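Local coordinates for protein lysine cyclodeaminase (Streptomyces pristinaespiralis, PDB 5YU3) that converts L-lysine to L-pipecolic acid with loss of ammonia, using bound NAD, and also recognises L-ornithine and L-2,4-diaminobutyric acid, at residues R26-I38 and F304-A318. Numbering follows the deposited sequence.
Sequences RIIDRLTGGLAEI and FAFEDALAMEVFLEA
R30 reaches over V314 to E317, and its course shows how a long polar side chain can pack along its stem and still pair its charge at the tip. From CB the chain sets CG beside the backbone N (chi1 -59°), where CG lies 3.7 Å from V314 CG2. Bends at chi2 and chi3 then fold the guanidinium back so that V314 CG2 sits over the centre of one face. At the tip an end-on salt bridge forms: NH1 gives a nearly straight hydrogen bond to E317 OE1 on its syn side (3.0 Å), while NH2 bonds E317 OE2 from above the carboxylate plane, the guanidinium and carboxylate planes being 32° apart. The CG of E313, whose carboxylate pairs with R100, also lies at the guanidinium edge, near NH2. With an alanine here, E317 would probably lose its cationic mate and V314 CG2 the guanidinium face that covers it.

Farther along, the contact is mostly apolar, though a water links R26 NH1 to V314 O, R26 NE itself pairing with E22. L310 CD1 lies 4.1 Å from G34 CA, where a side chain would collide with it, and I38 CD1 approaches F306 CD2 at 3.5 Å. The axes of segments 26-38 and 305-318 approach to 9.5 Å and run obliquely antiparallel, 134° between their directions. Helix 305-321 lies between helix 20-39 and strand 94-102, which M312 and L316 touch; F315 meets helices 8-18 and 115-133, and E307 approaches the bound NAD and proline.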
loop_
_atom_site.group_PDB
_atom_site.type_symbol
_atom_site.label_atom_id
_atom_site.label_comp_id
_atom_site.label_asym_id
_atom_site.label_seq_id
_atom_site.Cartn_x
_atom_site.Cartn_y
_atom_site.Cartn_z
ATOM N N ARG A 26 -13.075 12.073 -21.071
ATOM C CA ARG A 26 -11.687 12.423 -20.778
ATOM C C ARG A 26 -10.904 11.204 -20.317
ATOM O O ARG A 26 -9.759 11.002 -20.737
ATOM C CB ARG A 26 -11.604 13.516 -19.710
ATOM C CG ARG A 26 -12.081 14.878 -20.170
ATOM C CD ARG A 26 -11.812 15.958 -19.106
ATOM N NE ARG A 26 -12.542 17.186 -19.409
ATOM C CZ ARG A 26 -12.559 18.259 -18.627
ATOM N NH1 ARG A 26 -11.889 18.260 -17.475
ATOM N NH2 ARG A 26 -13.255 19.332 -18.993
ATOM N N ILE A 27 -11.504 10.382 -19.454
ATOM C CA ILE A 27 -10.790 9.219 -18.931
ATOM C C ILE A 27 -10.632 8.153 -20.013
ATOM O O ILE A 27 -9.578 7.511 -20.114
ATOM C CB ILE A 27 -11.493 8.682 -17.670
ATOM C CG1 ILE A 27 -11.370 9.730 -16.547
ATOM C CG2 ILE A 27 -10.867 7.357 -17.204
ATOM C CD1 ILE A 27 -12.257 9.475 -15.344
ATOM N N ILE A 28 -11.658 7.960 -20.852
ATOM C CA ILE A 28 -11.507 7.067 -22.001
ATOM C C ILE A 28 -10.336 7.515 -22.875
ATOM O O ILE A 28 -9.482 6.706 -23.258
ATOM C CB ILE A 28 -12.815 6.995 -22.808
ATOM C CG1 ILE A 28 -13.886 6.226 -22.028
ATOM C CG2 ILE A 28 -12.553 6.370 -24.199
ATOM C CD1 ILE A 28 -15.295 6.372 -22.615
ATOM N N ASP A 29 -10.273 8.810 -23.200
ATOM C CA ASP A 29 -9.213 9.296 -24.084
ATOM C C ASP A 29 -7.836 9.134 -23.445
ATOM O O ASP A 29 -6.877 8.716 -24.107
ATOM C CB ASP A 29 -9.448 10.765 -24.448
ATOM C CG ASP A 29 -10.653 10.963 -25.368
ATOM O OD1 ASP A 29 -11.093 9.992 -26.017
ATOM O OD2 ASP A 29 -11.160 12.099 -25.443
ATOM N N ARG A 30 -7.718 9.460 -22.160
ATOM C CA ARG A 30 -6.419 9.363 -21.500
ATOM C C ARG A 30 -5.977 7.913 -21.363
ATOM O O ARG A 30 -4.792 7.594 -21.541
ATOM C CB ARG A 30 -6.483 10.037 -20.132
ATOM C CG ARG A 30 -6.856 11.490 -20.232
ATOM C CD ARG A 30 -5.696 12.296 -20.765
ATOM N NE ARG A 30 -4.827 12.642 -19.664
ATOM C CZ ARG A 30 -4.927 13.765 -18.962
ATOM N NH1 ARG A 30 -5.858 14.667 -19.262
ATOM N NH2 ARG A 30 -4.094 13.980 -17.961
ATOM N N LEU A 31 -6.911 7.028 -21.022
ATOM C CA LEU A 31 -6.600 5.608 -20.933
ATOM C C LEU A 31 -6.155 5.054 -22.284
ATOM O O LEU A 31 -5.197 4.274 -22.360
ATOM C CB LEU A 31 -7.823 4.862 -20.409
ATOM C CG LEU A 31 -7.650 3.451 -19.874
ATOM C CD1 LEU A 31 -6.367 3.347 -19.049
ATOM C CD2 LEU A 31 -8.879 3.055 -19.040
ATOM N N THR A 32 -6.832 5.456 -23.362
ATOM C CA THR A 32 -6.448 5.011 -24.701
ATOM C C THR A 32 -5.018 5.422 -25.033
ATOM O O THR A 32 -4.216 4.602 -25.499
ATOM C CB THR A 32 -7.422 5.581 -25.733
ATOM O OG1 THR A 32 -8.737 5.089 -25.462
ATOM C CG2 THR A 32 -7.015 5.164 -27.146
ATOM N N GLY A 33 -4.676 6.689 -24.798
ATOM C CA GLY A 33 -3.324 7.139 -25.078
ATOM C C GLY A 33 -2.296 6.465 -24.191
ATOM O O GLY A 33 -1.216 6.080 -24.654
ATOM N N GLY A 34 -2.621 6.304 -22.906
ATOM C CA GLY A 34 -1.683 5.685 -21.987
ATOM C C GLY A 34 -1.434 4.223 -22.303
ATOM O O GLY A 34 -0.300 3.747 -22.220
ATOM N N LEU A 35 -2.491 3.493 -22.667
ATOM C CA LEU A 35 -2.330 2.099 -23.066
ATOM C C LEU A 35 -1.467 1.978 -24.320
ATOM O O LEU A 35 -0.596 1.101 -24.401
ATOM C CB LEU A 35 -3.708 1.463 -23.268
ATOM C CG LEU A 35 -4.438 1.077 -21.974
ATOM C CD1 LEU A 35 -5.901 0.705 -22.239
ATOM C CD2 LEU A 35 -3.716 -0.071 -21.263
ATOM N N ALA A 36 -1.666 2.869 -25.295
ATOM C CA ALA A 36 -0.820 2.846 -26.486
ATOM C C ALA A 36 0.637 3.126 -26.132
ATOM O O ALA A 36 1.552 2.512 -26.700
ATOM C CB ALA A 36 -1.328 3.855 -27.513
ATOM N N GLU A 37 0.873 4.034 -25.179
ATOM C CA GLU A 37 2.239 4.288 -24.719
ATOM C C GLU A 37 2.875 3.031 -24.127
ATOM O O GLU A 37 4.053 2.749 -24.377
ATOM C CB GLU A 37 2.245 5.439 -23.712
ATOM C CG GLU A 37 2.170 6.796 -24.392
ATOM C CD GLU A 37 1.747 7.928 -23.467
ATOM O OE1 GLU A 37 1.534 7.687 -22.261
ATOM O OE2 GLU A 37 1.621 9.069 -23.962
ATOM N N ILE A 38 2.115 2.260 -23.345
ATOM C CA ILE A 38 2.629 0.984 -22.853
ATOM C C ILE A 38 2.929 0.058 -24.025
ATOM O O ILE A 38 3.986 -0.586 -24.076
ATOM C CB ILE A 38 1.634 0.345 -21.866
ATOM C CG1 ILE A 38 1.544 1.172 -20.579
ATOM C CG2 ILE A 38 2.027 -1.091 -21.542
ATOM C CD1 ILE A 38 0.638 0.557 -19.528
ATOM N N PHE A 304 -5.609 -2.274 -13.181
ATOM C CA PHE A 304 -4.243 -2.147 -12.711
ATOM C C PHE A 304 -3.948 -0.679 -12.439
ATOM O O PHE A 304 -4.629 0.226 -12.939
ATOM C CB PHE A 304 -3.222 -2.812 -13.675
ATOM C CG PHE A 304 -3.149 -2.216 -15.058
ATOM C CD1 PHE A 304 -4.159 -2.439 -15.997
ATOM C CD2 PHE A 304 -2.027 -1.497 -15.450
ATOM C CE1 PHE A 304 -4.069 -1.914 -17.277
ATOM C CE2 PHE A 304 -1.928 -0.965 -16.736
ATOM C CZ PHE A 304 -2.953 -1.179 -17.652
ATOM N N ALA A 305 -2.931 -0.462 -11.601
ATOM C CA ALA A 305 -2.743 0.835 -10.957
ATOM C C ALA A 305 -2.487 1.964 -11.952
ATOM O O ALA A 305 -2.821 3.118 -11.663
ATOM C CB ALA A 305 -1.598 0.732 -9.946
ATOM N N PHE A 306 -1.870 1.675 -13.105
ATOM C CA PHE A 306 -1.691 2.699 -14.135
ATOM C C PHE A 306 -3.017 3.360 -14.492
ATOM O O PHE A 306 -3.068 4.570 -14.729
ATOM C CB PHE A 306 -1.059 2.077 -15.385
ATOM C CG PHE A 306 -0.794 3.048 -16.508
ATOM C CD1 PHE A 306 0.072 4.114 -16.342
ATOM C CD2 PHE A 306 -1.390 2.862 -17.750
ATOM C CE1 PHE A 306 0.332 4.993 -17.391
ATOM C CE2 PHE A 306 -1.135 3.732 -18.799
ATOM C CZ PHE A 306 -0.267 4.798 -18.618
ATOM N N GLU A 307 -4.099 2.579 -14.547
ATOM C CA GLU A 307 -5.398 3.164 -14.867
ATOM C C GLU A 307 -5.832 4.144 -13.788
ATOM O O GLU A 307 -6.404 5.196 -14.088
ATOM C CB GLU A 307 -6.453 2.076 -15.035
ATOM C CG GLU A 307 -6.099 1.029 -16.099
ATOM C CD GLU A 307 -7.087 -0.128 -16.147
ATOM O OE1 GLU A 307 -7.656 -0.480 -15.098
ATOM O OE2 GLU A 307 -7.295 -0.688 -17.251
ATOM N N ASP A 308 -5.565 3.810 -12.526
ATOM C CA ASP A 308 -5.913 4.703 -11.426
ATOM C C ASP A 308 -5.060 5.964 -11.439
ATOM O O ASP A 308 -5.559 7.058 -11.146
ATOM C CB ASP A 308 -5.768 3.956 -10.107
ATOM C CG ASP A 308 -6.623 2.720 -10.069
ATOM O OD1 ASP A 308 -7.857 2.887 -10.105
ATOM O OD2 ASP A 308 -6.081 1.590 -10.017
ATOM N N ALA A 309 -3.771 5.831 -11.765
ATOM C CA ALA A 309 -2.914 7.009 -11.869
ATOM C C ALA A 309 -3.392 7.941 -12.976
ATOM O O ALA A 309 -3.359 9.170 -12.825
ATOM C CB ALA A 309 -1.462 6.587 -12.120
ATOM N N LEU A 310 -3.840 7.374 -14.098
ATOM C CA LEU A 310 -4.299 8.202 -15.210
ATOM C C LEU A 310 -5.609 8.898 -14.875
ATOM O O LEU A 310 -5.774 10.092 -15.161
ATOM C CB LEU A 310 -4.469 7.355 -16.471
ATOM C CG LEU A 310 -3.195 6.919 -17.180
ATOM C CD1 LEU A 310 -3.582 6.070 -18.375
ATOM C CD2 LEU A 310 -2.381 8.133 -17.615
ATOM N N ALA A 311 -6.558 8.170 -14.283
ATOM C CA ALA A 311 -7.810 8.810 -13.888
ATOM C C ALA A 311 -7.577 9.850 -12.799
ATOM O O ALA A 311 -8.228 10.904 -12.786
ATOM C CB ALA A 311 -8.817 7.766 -13.422
ATOM N N MET A 312 -6.660 9.571 -11.867
ATOM C CA MET A 312 -6.339 10.576 -10.854
ATOM C C MET A 312 -5.795 11.840 -11.501
ATOM O O MET A 312 -6.170 12.957 -11.114
ATOM C CB MET A 312 -5.337 10.017 -9.837
ATOM C CG MET A 312 -4.939 11.032 -8.753
ATOM S SD MET A 312 -4.356 10.199 -7.256
ATOM C CE MET A 312 -4.150 11.571 -6.104
ATOM N N GLU A 313 -4.939 11.689 -12.513
ATOM C CA GLU A 313 -4.412 12.866 -13.200
ATOM C C GLU A 313 -5.539 13.705 -13.787
ATOM O O GLU A 313 -5.487 14.938 -13.756
ATOM C CB GLU A 313 -3.435 12.445 -14.294
ATOM C CG GLU A 313 -2.640 13.586 -14.904
ATOM C CD GLU A 313 -1.629 14.188 -13.937
ATOM O OE1 GLU A 313 -1.262 13.512 -12.949
ATOM O OE2 GLU A 313 -1.197 15.340 -14.175
ATOM N N VAL A 314 -6.572 13.052 -14.328
ATOM C CA VAL A 314 -7.697 13.798 -14.884
ATOM C C VAL A 314 -8.406 14.591 -13.790
ATOM O O VAL A 314 -8.762 15.762 -13.982
ATOM C CB VAL A 314 -8.667 12.847 -15.609
ATOM C CG1 VAL A 314 -9.946 13.596 -15.978
ATOM C CG2 VAL A 314 -7.993 12.268 -16.846
ATOM N N PHE A 315 -8.618 13.968 -12.628
ATOM C CA PHE A 315 -9.235 14.668 -11.507
ATOM C C PHE A 315 -8.353 15.804 -10.996
ATOM O O PHE A 315 -8.851 16.890 -10.685
ATOM C CB PHE A 315 -9.534 13.690 -10.370
ATOM C CG PHE A 315 -10.853 12.993 -10.510
ATOM C CD1 PHE A 315 -12.017 13.595 -10.064
ATOM C CD2 PHE A 315 -10.933 11.750 -11.115
ATOM C CE1 PHE A 315 -13.242 12.952 -10.195
ATOM C CE2 PHE A 315 -12.157 11.104 -11.256
ATOM C CZ PHE A 315 -13.314 11.711 -10.795
ATOM N N LEU A 316 -7.046 15.567 -10.863
ATOM C CA LEU A 316 -6.179 16.613 -10.322
ATOM C C LEU A 316 -6.071 17.797 -11.273
ATOM O O LEU A 316 -5.950 18.943 -10.820
ATOM C CB LEU A 316 -4.787 16.053 -10.025
ATOM C CG LEU A 316 -4.721 15.007 -8.918
ATOM C CD1 LEU A 316 -3.271 14.651 -8.622
ATOM C CD2 LEU A 316 -5.446 15.480 -7.659
ATOM N N GLU A 317 -6.092 17.547 -12.586
ATOM C CA GLU A 317 -6.092 18.647 -13.546
ATOM C C GLU A 317 -7.329 19.520 -13.372
ATOM O O GLU A 317 -7.233 20.754 -13.330
ATOM C CB GLU A 317 -6.014 18.101 -14.973
ATOM C CG GLU A 317 -4.640 17.560 -15.348
ATOM C CD GLU A 317 -4.627 16.898 -16.712
ATOM O OE1 GLU A 317 -5.660 16.954 -17.402
ATOM O OE2 GLU A 317 -3.587 16.312 -17.080
ATOM N N ALA A 318 -8.503 18.892 -13.271
ATOM C CA ALA A 318 -9.736 19.654 -13.083
ATOM C C ALA A 318 -9.753 20.348 -11.727
ATOM O O ALA A 318 -10.188 21.502 -11.621
ATOM C CB ALA A 318 -10.954 18.740 -13.240
HETATM O O HOH W 1 -9.647 17.070 -16.310
#